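PDB 4XHX: sialidase B from Streptococcus pneumoniae serotype 4, which hydrolyses the alpha-(2->3)-, alpha-(2->6)- and alpha-(2->8)-glycosidic linkages of terminal sialic acid residues in oligosaccharides, glycoproteins and glycolipids. Local coordinates for residues E631-W636 against S644-Y649; F206-L211 against Y613-I618; D224-G229 against F287-I292. The protein carries 1 engineered substitution. All blocks are in the same frame, centred on the assembly; numbering follows the deposited sequence.

Interaction 1 (E631-W636 against S644-Y649); sequences EKYDSW and SNVVQY. With JKK (2-[(3-chlorobenzyl)amino]ethanesulfonic acid), chain B.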
loop_
_atom_site.group_PDB
_atom_site.type_symbol
_atom_site.label_atom_id
_atom_site.label_comp_id
_atom_site.label_asym_id
_atom_site.label_seq_id
_atom_site.Cartn_x
_atom_site.Cartn_y
_atom_site.Cartn_z
ATOM N N GLU A 631 -3.411 1.609 3.871
ATOM C CA GLU A 631 -3.525 0.207 3.479
ATOM C C GLU A 631 -4.659 -0.476 4.250
ATOM O O GLU A 631 -4.511 -0.796 5.425
ATOM C CB GLU A 631 -2.202 -0.516 3.747
ATOM C CG GLU A 631 -1.032 0.026 2.947
ATOM C CD GLU A 631 0.316 -0.560 3.359
ATOM O OE1 GLU A 631 0.386 -1.309 4.371
ATOM O OE2 GLU A 631 1.314 -0.249 2.666
ATOM N N LYS A 632 -5.795 -0.695 3.597
ATOM C CA LYS A 632 -6.908 -1.355 4.268
ATOM C C LYS A 632 -6.784 -2.877 4.142
ATOM O O LYS A 632 -7.620 -3.529 3.524
ATOM C CB LYS A 632 -8.254 -0.872 3.723
ATOM C CG LYS A 632 -9.420 -1.188 4.651
ATOM C CD LYS A 632 -10.777 -1.081 3.950
ATOM C CE LYS A 632 -11.895 -1.470 4.897
ATOM N NZ LYS A 632 -11.964 -0.542 6.058
ATOM N N TYR A 633 -5.710 -3.423 4.713
ATOM C CA TYR A 633 -5.497 -4.857 4.766
ATOM C C TYR A 633 -4.292 -5.095 5.651
ATOM O O TYR A 633 -3.588 -4.153 5.999
ATOM C CB TYR A 633 -5.275 -5.446 3.361
ATOM C CG TYR A 633 -3.873 -5.287 2.811
ATOM C CD1 TYR A 633 -3.369 -4.037 2.450
ATOM C CD2 TYR A 633 -3.060 -6.392 2.633
ATOM C CE1 TYR A 633 -2.070 -3.909 1.934
ATOM C CE2 TYR A 633 -1.780 -6.278 2.124
ATOM C CZ TYR A 633 -1.290 -5.048 1.771
ATOM O OH TYR A 633 -0.012 -4.977 1.269
ATOM N N ASP A 634 -4.078 -6.339 6.048
ATOM C CA ASP A 634 -2.903 -6.672 6.852
ATOM C C ASP A 634 -1.695 -6.905 5.939
ATOM O O ASP A 634 -1.502 -8.011 5.409
ATOM C CB ASP A 634 -3.176 -7.896 7.745
ATOM C CG ASP A 634 -2.081 -8.117 8.803
ATOM O OD1 ASP A 634 -0.893 -7.872 8.508
ATOM O OD2 ASP A 634 -2.419 -8.530 9.939
ATOM N N SER A 635 -0.880 -5.866 5.769
ATOM C CA SER A 635 0.271 -5.924 4.862
ATOM C C SER A 635 1.469 -6.689 5.447
ATOM O O SER A 635 2.576 -6.626 4.904
ATOM C CB SER A 635 0.696 -4.508 4.453
ATOM O OG SER A 635 1.205 -3.783 5.565
ATOM N N TRP A 636 1.252 -7.378 6.567
ATOM C CA TRP A 636 2.263 -8.266 7.155
ATOM C C TRP A 636 1.867 -9.709 6.916
ATOM O O TRP A 636 2.712 -10.556 6.630
ATOM C CB TRP A 636 2.400 -8.041 8.663
ATOM C CG TRP A 636 3.538 -8.820 9.293
ATOM C CD1 TRP A 636 3.462 -10.059 9.898
ATOM C CD2 TRP A 636 4.918 -8.418 9.379
ATOM N NE1 TRP A 636 4.708 -10.437 10.348
ATOM C CE2 TRP A 636 5.615 -9.452 10.053
ATOM C CE3 TRP A 636 5.630 -7.283 8.964
ATOM C CZ2 TRP A 636 6.990 -9.387 10.310
ATOM C CZ3 TRP A 636 7.004 -7.217 9.227
ATOM C CH2 TRP A 636 7.663 -8.264 9.896
ATOM N N SER A 644 -5.441 -6.359 -4.781
ATOM C CA SER A 644 -5.572 -5.097 -5.512
ATOM C C SER A 644 -6.558 -4.135 -4.875
ATOM O O SER A 644 -7.571 -4.554 -4.306
ATOM C CB SER A 644 -5.972 -5.349 -6.959
ATOM O OG SER A 644 -4.870 -5.901 -7.654
ATOM N N ASN A 645 -6.261 -2.845 -5.000
ATOM C CA ASN A 645 -7.202 -1.793 -4.613
ATOM C C ASN A 645 -7.577 -1.853 -3.142
ATOM O O ASN A 645 -8.745 -1.749 -2.778
ATOM C CB ASN A 645 -8.446 -1.826 -5.507
ATOM C CG ASN A 645 -8.134 -1.483 -6.959
ATOM O OD1 ASN A 645 -7.013 -1.104 -7.294
ATOM N ND2 ASN A 645 -9.127 -1.599 -7.817
ATOM N N VAL A 646 -6.573 -2.036 -2.296
ATOM C CA VAL A 646 -6.788 -2.047 -0.854
ATOM C C VAL A 646 -6.250 -0.780 -0.187
ATOM O O VAL A 646 -6.594 -0.496 0.950
ATOM C CB VAL A 646 -6.181 -3.308 -0.160
ATOM C CG1 VAL A 646 -7.038 -4.551 -0.438
ATOM C CG2 VAL A 646 -4.734 -3.536 -0.601
ATOM N N VAL A 647 -5.379 -0.047 -0.875
ATOM C CA VAL A 647 -4.982 1.274 -0.398
ATOM C C VAL A 647 -6.096 2.234 -0.777
ATOM O O VAL A 647 -6.346 2.460 -1.949
ATOM C CB VAL A 647 -3.674 1.774 -1.035
ATOM C CG1 VAL A 647 -3.412 3.220 -0.630
ATOM C CG2 VAL A 647 -2.516 0.878 -0.645
ATOM N N GLN A 648 -6.773 2.770 0.225
ATOM C CA GLN A 648 -7.985 3.543 0.007
ATOM C C GLN A 648 -7.923 4.862 0.755
ATOM O O GLN A 648 -7.171 4.991 1.727
ATOM C CB GLN A 648 -9.199 2.736 0.485
ATOM C CG GLN A 648 -9.386 1.438 -0.283
ATOM C CD GLN A 648 -10.540 0.619 0.239
ATOM O OE1 GLN A 648 -11.217 1.014 1.190
ATOM N NE2 GLN A 648 -10.777 -0.532 -0.382
ATOM N N TYR A 649 -8.741 5.822 0.310
ATOM C CA TYR A 649 -8.758 7.186 0.865
ATOM C C TYR A 649 -10.112 7.537 1.487
ATOM O O TYR A 649 -11.163 7.255 0.904
ATOM C CB TYR A 649 -8.427 8.207 -0.236
ATOM C CG TYR A 649 -8.542 9.662 0.197
ATOM C CD1 TYR A 649 -7.478 10.308 0.821
ATOM C CD2 TYR A 649 -9.702 10.390 -0.030
ATOM C CE1 TYR A 649 -7.569 11.652 1.217
ATOM C CE2 TYR A 649 -9.810 11.744 0.378
ATOM C CZ TYR A 649 -8.739 12.360 0.999
ATOM O OH TYR A 649 -8.828 13.681 1.410
HETATM C CAE JKK B . 13.451 -0.275 2.264
HETATM C CAF JKK B . 13.768 -1.397 1.427
HETATM C CAG JKK B . 12.653 -0.477 3.410
HETATM C CAH JKK B . 12.507 -2.887 2.876
HETATM C CAI JKK B . 9.113 -2.665 5.666
HETATM C CAJ JKK B . 7.687 -2.999 5.291
HETATM C CAK JKK B . 11.315 -2.009 4.941
HETATM C CAM JKK B . 13.299 -2.682 1.731
HETATM C CAN JKK B . 12.194 -1.771 3.724
HETATM N NAL JKK B . 9.936 -2.246 4.567
HETATM O OAA JKK B . 6.896 -3.768 7.785
HETATM O OAB JKK B . 7.413 -5.501 6.137
HETATM O OAC JKK B . 5.382 -4.253 5.929
HETATM S SAO JKK B . 6.788 -4.188 6.328
HETATM CL CL JKK B . 13.693 -4.038 0.707
#

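Interaction 2 (F206-L211 against Y613-I618); sequences FRIPTL and YAYSAI. With JKK (2-[(3-chlorobenzyl)amino]ethanesulfonic acid), chain B.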
loop_
_atom_site.group_PDB
_atom_site.type_symbol
_atom_site.label_atom_id
_atom_site.label_comp_id
_atom_site.label_asym_id
_atom_site.label_seq_id
_atom_site.Cartn_x
_atom_site.Cartn_y
_atom_site.Cartn_z
ATOM N N PHE A 206 -0.257 -1.570 -4.833
ATOM C CA PHE A 206 0.280 -0.349 -4.254
ATOM C C PHE A 206 0.503 -0.532 -2.759
ATOM O O PHE A 206 -0.247 -1.254 -2.078
ATOM C CB PHE A 206 -0.664 0.841 -4.497
ATOM C CG PHE A 206 -0.960 1.087 -5.946
ATOM C CD1 PHE A 206 -0.135 1.903 -6.706
ATOM C CD2 PHE A 206 -2.053 0.484 -6.551
ATOM C CE1 PHE A 206 -0.394 2.123 -8.053
ATOM C CE2 PHE A 206 -2.321 0.687 -7.903
ATOM C CZ PHE A 206 -1.494 1.519 -8.651
ATOM N N ARG A 207 1.549 0.110 -2.253
ATOM C CA ARG A 207 1.798 0.162 -0.818
ATOM C C ARG A 207 2.468 1.483 -0.472
ATOM O O ARG A 207 2.905 2.213 -1.360
ATOM C CB ARG A 207 2.700 -0.995 -0.374
ATOM C CG ARG A 207 1.975 -2.302 -0.112
ATOM C CD ARG A 207 2.759 -3.143 0.918
ATOM N NE ARG A 207 2.880 -2.467 2.214
ATOM C CZ ARG A 207 3.625 -2.931 3.220
ATOM N NH1 ARG A 207 4.311 -4.061 3.068
ATOM N NH2 ARG A 207 3.691 -2.271 4.375
ATOM N N ILE A 208 2.580 1.754 0.825
ATOM C CA ILE A 208 3.339 2.893 1.326
ATOM C C ILE A 208 2.768 4.260 0.862
ATOM O O ILE A 208 3.463 5.040 0.228
ATOM C CB ILE A 208 4.859 2.768 0.949
ATOM C CG1 ILE A 208 5.358 1.295 0.975
ATOM C CG2 ILE A 208 5.706 3.619 1.855
ATOM C CD1 ILE A 208 5.218 0.566 2.315
ATOM N N PRO A 209 1.486 4.546 1.181
ATOM C CA PRO A 209 0.893 5.836 0.806
ATOM C C PRO A 209 1.507 6.998 1.575
ATOM O O PRO A 209 1.917 6.821 2.735
ATOM C CB PRO A 209 -0.563 5.684 1.253
ATOM C CG PRO A 209 -0.502 4.704 2.402
ATOM C CD PRO A 209 0.523 3.703 1.919
ATOM N N THR A 210 1.565 8.166 0.929
ATOM C CA THR A 210 1.868 9.437 1.595
ATOM C C THR A 210 0.815 10.489 1.248
ATOM O O THR A 210 0.109 10.369 0.230
ATOM C CB THR A 210 3.241 9.970 1.192
ATOM O OG1 THR A 210 3.176 10.532 -0.134
ATOM C CG2 THR A 210 4.285 8.830 1.250
ATOM N N LEU A 211 0.684 11.498 2.115
ATOM C CA LEU A 211 -0.173 12.651 1.858
ATOM C C LEU A 211 0.496 13.876 2.426
ATOM O O LEU A 211 1.072 13.814 3.524
ATOM C CB LEU A 211 -1.550 12.516 2.521
ATOM C CG LEU A 211 -2.577 11.567 1.928
ATOM C CD1 LEU A 211 -3.730 11.421 2.895
ATOM C CD2 LEU A 211 -3.070 12.057 0.572
ATOM N N TYR A 613 -5.729 -2.801 8.720
ATOM C CA TYR A 613 -5.241 -1.439 8.663
ATOM C C TYR A 613 -3.761 -1.499 8.908
ATOM O O TYR A 613 -3.323 -2.018 9.936
ATOM C CB TYR A 613 -5.908 -0.601 9.754
ATOM C CG TYR A 613 -5.728 0.892 9.606
ATOM C CD1 TYR A 613 -6.641 1.646 8.875
ATOM C CD2 TYR A 613 -4.670 1.559 10.232
ATOM C CE1 TYR A 613 -6.504 3.029 8.743
ATOM C CE2 TYR A 613 -4.521 2.946 10.115
ATOM C CZ TYR A 613 -5.452 3.676 9.360
ATOM O OH TYR A 613 -5.344 5.042 9.221
ATOM N N ALA A 614 -2.983 -0.989 7.961
ATOM C CA ALA A 614 -1.536 -1.055 8.089
ATOM C C ALA A 614 -0.882 0.326 7.923
ATOM O O ALA A 614 -1.178 1.254 8.696
ATOM C CB ALA A 614 -0.955 -2.098 7.133
ATOM N N TYR A 615 -0.003 0.479 6.937
ATOM C CA TYR A 615 0.651 1.774 6.726
ATOM C C TYR A 615 -0.402 2.814 6.386
ATOM O O TYR A 615 -1.409 2.490 5.757
ATOM C CB TYR A 615 1.666 1.705 5.602
ATOM C CG TYR A 615 3.010 1.130 5.990
ATOM C CD1 TYR A 615 3.101 -0.022 6.762
ATOM C CD2 TYR A 615 4.187 1.715 5.550
ATOM C CE1 TYR A 615 4.329 -0.575 7.096
ATOM C CE2 TYR A 615 5.431 1.173 5.884
ATOM C CZ TYR A 615 5.491 0.021 6.660
ATOM O OH TYR A 615 6.706 -0.542 7.011
ATOM N N SER A 616 -0.171 4.065 6.786
ATOM C CA SER A 616 -1.187 5.089 6.592
ATOM C C SER A 616 -0.569 6.456 6.339
ATOM O O SER A 616 0.569 6.712 6.724
ATOM C CB SER A 616 -2.107 5.153 7.811
ATOM O OG SER A 616 -1.377 5.555 8.959
ATOM N N ALA A 617 -1.329 7.318 5.675
ATOM C CA ALA A 617 -0.949 8.714 5.491
ATOM C C ALA A 617 -2.081 9.593 5.981
ATOM O O ALA A 617 -3.253 9.322 5.714
ATOM C CB ALA A 617 -0.663 8.999 4.021
ATOM N N ILE A 618 -1.749 10.654 6.704
ATOM C CA ILE A 618 -2.780 11.605 7.095
ATOM C C ILE A 618 -2.327 13.025 6.847
ATOM O O ILE A 618 -1.159 13.364 7.027
ATOM C CB ILE A 618 -3.212 11.470 8.573
ATOM C CG1 ILE A 618 -1.997 11.562 9.500
ATOM C CG2 ILE A 618 -3.936 10.149 8.802
ATOM C CD1 ILE A 618 -2.375 11.599 10.933
HETATM C CAE JKK B . 13.451 -0.275 2.264
HETATM C CAF JKK B . 13.768 -1.397 1.427
HETATM C CAG JKK B . 12.653 -0.477 3.410
HETATM C CAH JKK B . 12.507 -2.887 2.876
HETATM C CAI JKK B . 9.113 -2.665 5.666
HETATM C CAJ JKK B . 7.687 -2.999 5.291
HETATM C CAK JKK B . 11.315 -2.009 4.941
HETATM C CAM JKK B . 13.299 -2.682 1.731
HETATM C CAN JKK B . 12.194 -1.771 3.724
HETATM N NAL JKK B . 9.936 -2.246 4.567
HETATM O OAA JKK B . 6.896 -3.768 7.785
HETATM O OAB JKK B . 7.413 -5.501 6.137
HETATM O OAC JKK B . 5.382 -4.253 5.929
HETATM S SAO JKK B . 6.788 -4.188 6.328
HETATM CL CL JKK B . 13.693 -4.038 0.707
HETATM O O HOH W 1 2.520 8.066 5.301
#

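Interaction 3 (D224-G229 against F287-I292); sequences DARYGG and FIDSSI. With JKK (2-[(3-chlorobenzyl)amino]ethanesulfonic acid), chain B.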
loop_
_atom_site.group_PDB
_atom_site.type_symbol
_atom_site.label_atom_id
_atom_site.label_comp_id
_atom_site.label_asym_id
_atom_site.label_seq_id
_atom_site.Cartn_x
_atom_site.Cartn_y
_atom_site.Cartn_z
ATOM N N ASP A 224 4.234 3.740 -3.390
ATOM C CA ASP A 224 4.940 2.692 -4.127
ATOM C C ASP A 224 3.988 2.129 -5.178
ATOM O O ASP A 224 2.974 1.531 -4.819
ATOM C CB ASP A 224 5.296 1.517 -3.191
ATOM C CG ASP A 224 6.558 1.750 -2.369
ATOM O OD1 ASP A 224 6.919 2.915 -2.058
ATOM O OD2 ASP A 224 7.197 0.740 -2.019
ATOM N N ALA A 225 4.300 2.290 -6.462
ATOM C CA ALA A 225 3.607 1.530 -7.499
ATOM C C ALA A 225 4.319 0.184 -7.658
ATOM O O ALA A 225 5.399 0.117 -8.230
ATOM C CB ALA A 225 3.588 2.297 -8.815
ATOM N N ARG A 226 3.734 -0.886 -7.124
ATOM C CA ARG A 226 4.448 -2.162 -7.058
ATOM C C ARG A 226 3.930 -3.179 -8.085
ATOM O O ARG A 226 2.762 -3.556 -8.083
ATOM C CB ARG A 226 4.397 -2.738 -5.633
ATOM C CG ARG A 226 4.902 -1.786 -4.551
ATOM C CD ARG A 226 5.097 -2.508 -3.226
ATOM N NE ARG A 226 5.861 -1.700 -2.277
ATOM C CZ ARG A 226 6.309 -2.138 -1.099
ATOM N NH1 ARG A 226 6.084 -3.397 -0.705
ATOM N NH2 ARG A 226 6.999 -1.321 -0.317
ATOM N N TYR A 227 4.823 -3.624 -8.954
ATOM C CA TYR A 227 4.440 -4.449 -10.088
ATOM C C TYR A 227 4.500 -5.947 -9.777
ATOM O O TYR A 227 3.612 -6.702 -10.181
ATOM C CB TYR A 227 5.288 -4.086 -11.317
ATOM C CG TYR A 227 5.081 -2.644 -11.731
ATOM C CD1 TYR A 227 5.712 -1.609 -11.041
ATOM C CD2 TYR A 227 4.215 -2.313 -12.768
ATOM C CE1 TYR A 227 5.498 -0.296 -11.378
ATOM C CE2 TYR A 227 4.006 -0.986 -13.136
ATOM C CZ TYR A 227 4.648 0.015 -12.429
ATOM O OH TYR A 227 4.457 1.332 -12.757
ATOM N N GLY A 228 5.535 -6.368 -9.054
ATOM C CA GLY A 228 5.711 -7.782 -8.750
ATOM C C GLY A 228 4.996 -8.197 -7.478
ATOM O O GLY A 228 5.632 -8.630 -6.523
ATOM N N GLY A 229 3.670 -8.081 -7.465
ATOM C CA GLY A 229 2.919 -8.349 -6.250
ATOM C C GLY A 229 3.193 -7.261 -5.224
ATOM O O GLY A 229 3.726 -6.205 -5.575
ATOM N N PHE A 287 12.479 1.475 -6.712
ATOM C CA PHE A 287 12.412 2.467 -5.637
ATOM C C PHE A 287 11.462 1.931 -4.571
ATOM O O PHE A 287 10.666 1.034 -4.837
ATOM C CB PHE A 287 11.892 3.806 -6.164
ATOM C CG PHE A 287 12.696 4.358 -7.294
ATOM C CD1 PHE A 287 12.413 3.993 -8.604
ATOM C CD2 PHE A 287 13.746 5.231 -7.049
ATOM C CE1 PHE A 287 13.149 4.494 -9.646
ATOM C CE2 PHE A 287 14.493 5.741 -8.089
ATOM C CZ PHE A 287 14.192 5.371 -9.392
ATOM N N ILE A 288 11.545 2.464 -3.362
ATOM C CA ILE A 288 10.667 2.008 -2.294
ATOM C C ILE A 288 10.698 3.028 -1.177
ATOM O O ILE A 288 11.734 3.637 -0.926
ATOM C CB ILE A 288 11.084 0.587 -1.797
ATOM C CG1 ILE A 288 10.220 0.116 -0.627
ATOM C CG2 ILE A 288 12.557 0.545 -1.439
ATOM C CD1 ILE A 288 10.444 -1.373 -0.263
ATOM N N ASP A 289 9.548 3.241 -0.542
ATOM C CA ASP A 289 9.415 4.172 0.581
ATOM C C ASP A 289 9.698 5.627 0.197
ATOM O O ASP A 289 10.841 6.075 0.185
ATOM C CB ASP A 289 10.290 3.757 1.771
ATOM C CG ASP A 289 9.819 2.466 2.434
ATOM O OD1 ASP A 289 8.750 1.929 2.059
ATOM O OD2 ASP A 289 10.527 1.988 3.339
ATOM N N SER A 290 8.640 6.374 -0.086
ATOM C CA SER A 290 8.795 7.772 -0.460
ATOM C C SER A 290 8.313 8.690 0.657
ATOM O O SER A 290 7.486 8.303 1.481
ATOM C CB SER A 290 8.036 8.070 -1.761
ATOM O OG SER A 290 6.662 7.804 -1.597
ATOM N N SER A 291 8.824 9.916 0.654
ATOM C CA SER A 291 8.447 10.934 1.626
ATOM C C SER A 291 8.428 12.310 0.943
ATOM O O SER A 291 9.232 12.573 0.043
ATOM C CB SER A 291 9.445 10.933 2.775
ATOM O OG SER A 291 8.981 11.732 3.837
ATOM N N ILE A 292 7.529 13.192 1.379
ATOM C CA ILE A 292 7.326 14.491 0.729
ATOM C C ILE A 292 7.462 15.657 1.717
ATOM O O ILE A 292 7.103 15.540 2.886
ATOM C CB ILE A 292 5.912 14.595 0.102
ATOM C CG1 ILE A 292 5.701 13.530 -0.971
ATOM C CG2 ILE A 292 5.661 15.994 -0.519
ATOM C CD1 ILE A 292 4.318 13.583 -1.560
HETATM C CAE JKK B . 13.451 -0.275 2.264
HETATM C CAF JKK B . 13.768 -1.397 1.427
HETATM C CAG JKK B . 12.653 -0.477 3.410
HETATM C CAH JKK B . 12.507 -2.887 2.876
HETATM C CAI JKK B . 9.113 -2.665 5.666
HETATM C CAJ JKK B . 7.687 -2.999 5.291
HETATM C CAK JKK B . 11.315 -2.009 4.941
HETATM C CAM JKK B . 13.299 -2.682 1.731
HETATM C CAN JKK B . 12.194 -1.771 3.724
HETATM N NAL JKK B . 9.936 -2.246 4.567
HETATM O OAA JKK B . 6.896 -3.768 7.785
HETATM O OAB JKK B . 7.413 -5.501 6.137
HETATM O OAC JKK B . 5.382 -4.253 5.929
HETATM S SAO JKK B . 6.788 -4.188 6.328
HETATM CL CL JKK B . 13.693 -4.038 0.707
#

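Interaction 1 (E631-W636 against S644-Y649)
V646 meets K632 and Y633 at the mouth of the connection between strands 626-631 and 647-652, antiparallel neighbours in the last sheet of the sialidase beta-propeller. Its carbonyl oxygen takes the hydrogen bond that crosses between the two segments, from K632 N to V646 O at 2.8 Å; the donor stands above the carbonyl plane, 37° out of it. The side chain of V646 also turns toward the other segment and crosses that of Y633 at about a right angle, with methyl CG2 coming obliquely to the ring, 3.4 Å from Y633 CD1. A first torsion of 81° swings the Y633 ring between its own backbone N and carbonyl carbon, back against this methyl.

V647 then pairs with E631 as an antiparallel non-hydrogen-bonded pair, their CA atoms 4.3 Å apart. Both side chains rise from the same face of the sheet, and V647 CG2 lies 4.0 Å from E631 CG. The extended chain of E631 carries its carboxylate beyond the valine, where OE2 forms a salt bridge with R207, a substrate-binding residue by similarity. S635 OG donates to E631 OE1 at 2.9 Å on the syn side, so both oxygens are engaged and E631 probably acts as a second-shell residue that positions R207.

Q648 starts beside the contact, but its amide end comes closer to the aliphatic part of K632. K632 NZ forms a salt bridge with D607 and Q648 OE1 a hydrogen bond with W96; the same OE1 lies 3.5 Å from K632 CD.

Interaction 2 (F206-L211 against Y613-I618)
A bend at chi3 (62°) turns the guanidinium of R207 back toward Y615, whose ring is brought to meet it by a first torsion of -81° that sets CG beside the backbone N. The result is a cation-pi contact: R207 CZ lies 4.7 Å from the centroid of the Y615 ring, over its face. The two planes are 88° apart, so the arginine does not stack flat but presents its edge, with NH2 dipping to 3.3 Å from Y615 CE1. NH2 serves two partners: it points at the ring, and together with NH1 it holds the sulfonate oxygen OAC of the bound JKK, which lies near the guanidinium plane. R207 NH1 donates to JKK OAC at 3.1 Å and R207 NH2 to the same OAC at 3.0 Å, while R207 NE is engaged by E631.

I208 runs alongside the tyrosine, pointing the same way, and its tip CD1 touches Y615 CD2 at 3.6 Å. Farther along, the two segments travel in nearly the same direction without direct backbone bonding. A617 CB fills the gap between them, packed 3.4 Å from L211 N and against the side chains of P209 and L211. A water molecule spans the backbones instead, donating to the carbonyl oxygens of P209 and S616.

Y615, the nucleophile by similarity, has its hydroxyl hydrogen-bonded to E503, a predicted active-site residue. R519 and R581, substrate-binding by similarity like R207, add hydrogen bonds to JKK. The sulfonate thus takes the three arginines that in sialidases grip the substrate carboxylate, which it probably mimics; with the Tyr-Glu pair beside them they mark the sialidase active site at the centre of the beta-propeller.

Interaction 3 (D224-G229 against F287-I292)
I288 CD1 approaches the guanidinium of R226 obliquely, while the flat group has the carboxylate of D224 at its edge and in its plane, and D289 OD1 also at its edge, near the plane. R226 grips D224 side-on with two nitrogens on a single oxygen: NE reaches D224 OD2 at 2.8 Å along the anti lone pair, and NH2 reaches the same OD2 at 2.7 Å from above the carboxylate plane, 38° out of it. The two-nitrogen grip holds the D224 carboxylate in its rotation.

D224 uses its other oxygen across the contact, where D289 N donates to D224 OD1 at 3.1 Å through the syn lone pair. I288 crosses D224 and R226 obliquely. With CG1 anti to the backbone N (177°), its chain extends until CD1 is 3.4 Å from R226 NH2, and CG1 itself packs on D224 OD2. The D289 carboxylate bends back from a bond that starts away from the other segment; its OD1 stays 4.4 Å from R226 NH2, longer than a salt bridge, and 4.5 Å from D224 OD2. The charge of R226 probably offsets the nearness of the two carboxylates.

I288 and D289 also touch the aromatic ring of JKK, D289 OD2 at 3.3 Å from CAG and I288 CG2 at 3.7 Å from CAF. R226 also forms a salt bridge through NH1 with D232, the proton acceptor by similarity, which itself hydrogen-bonds JKK. Strands 224-226 and 287-292 run at 152° to each other and belong to different sheets, so the polar network joins successive sheets of the sialidase beta-propeller at the wall of its active-site pocket.

How the interactions relate
Strand 205-213 opens interaction 2, and the chain turns directly into its sheet neighbour, strand 219-226, where interaction 3 begins. Interaction 3 closes first, at strand 286-294, after a loop of 57 residues, and is nested inside the much longer loop of 401 residues that interaction 2 closes at strand 616-620. Interaction 1 follows in series, a local closure over seven residues. R207 O with D224 N probably bonds interactions 2 and 3, and a probable backbone bond from E631 N to Y615 O, at 2.9 Å, joins 1 to 2; interactions 1 and 3 do not touch. Together they tie early propeller sheets to the last one round the JKK site.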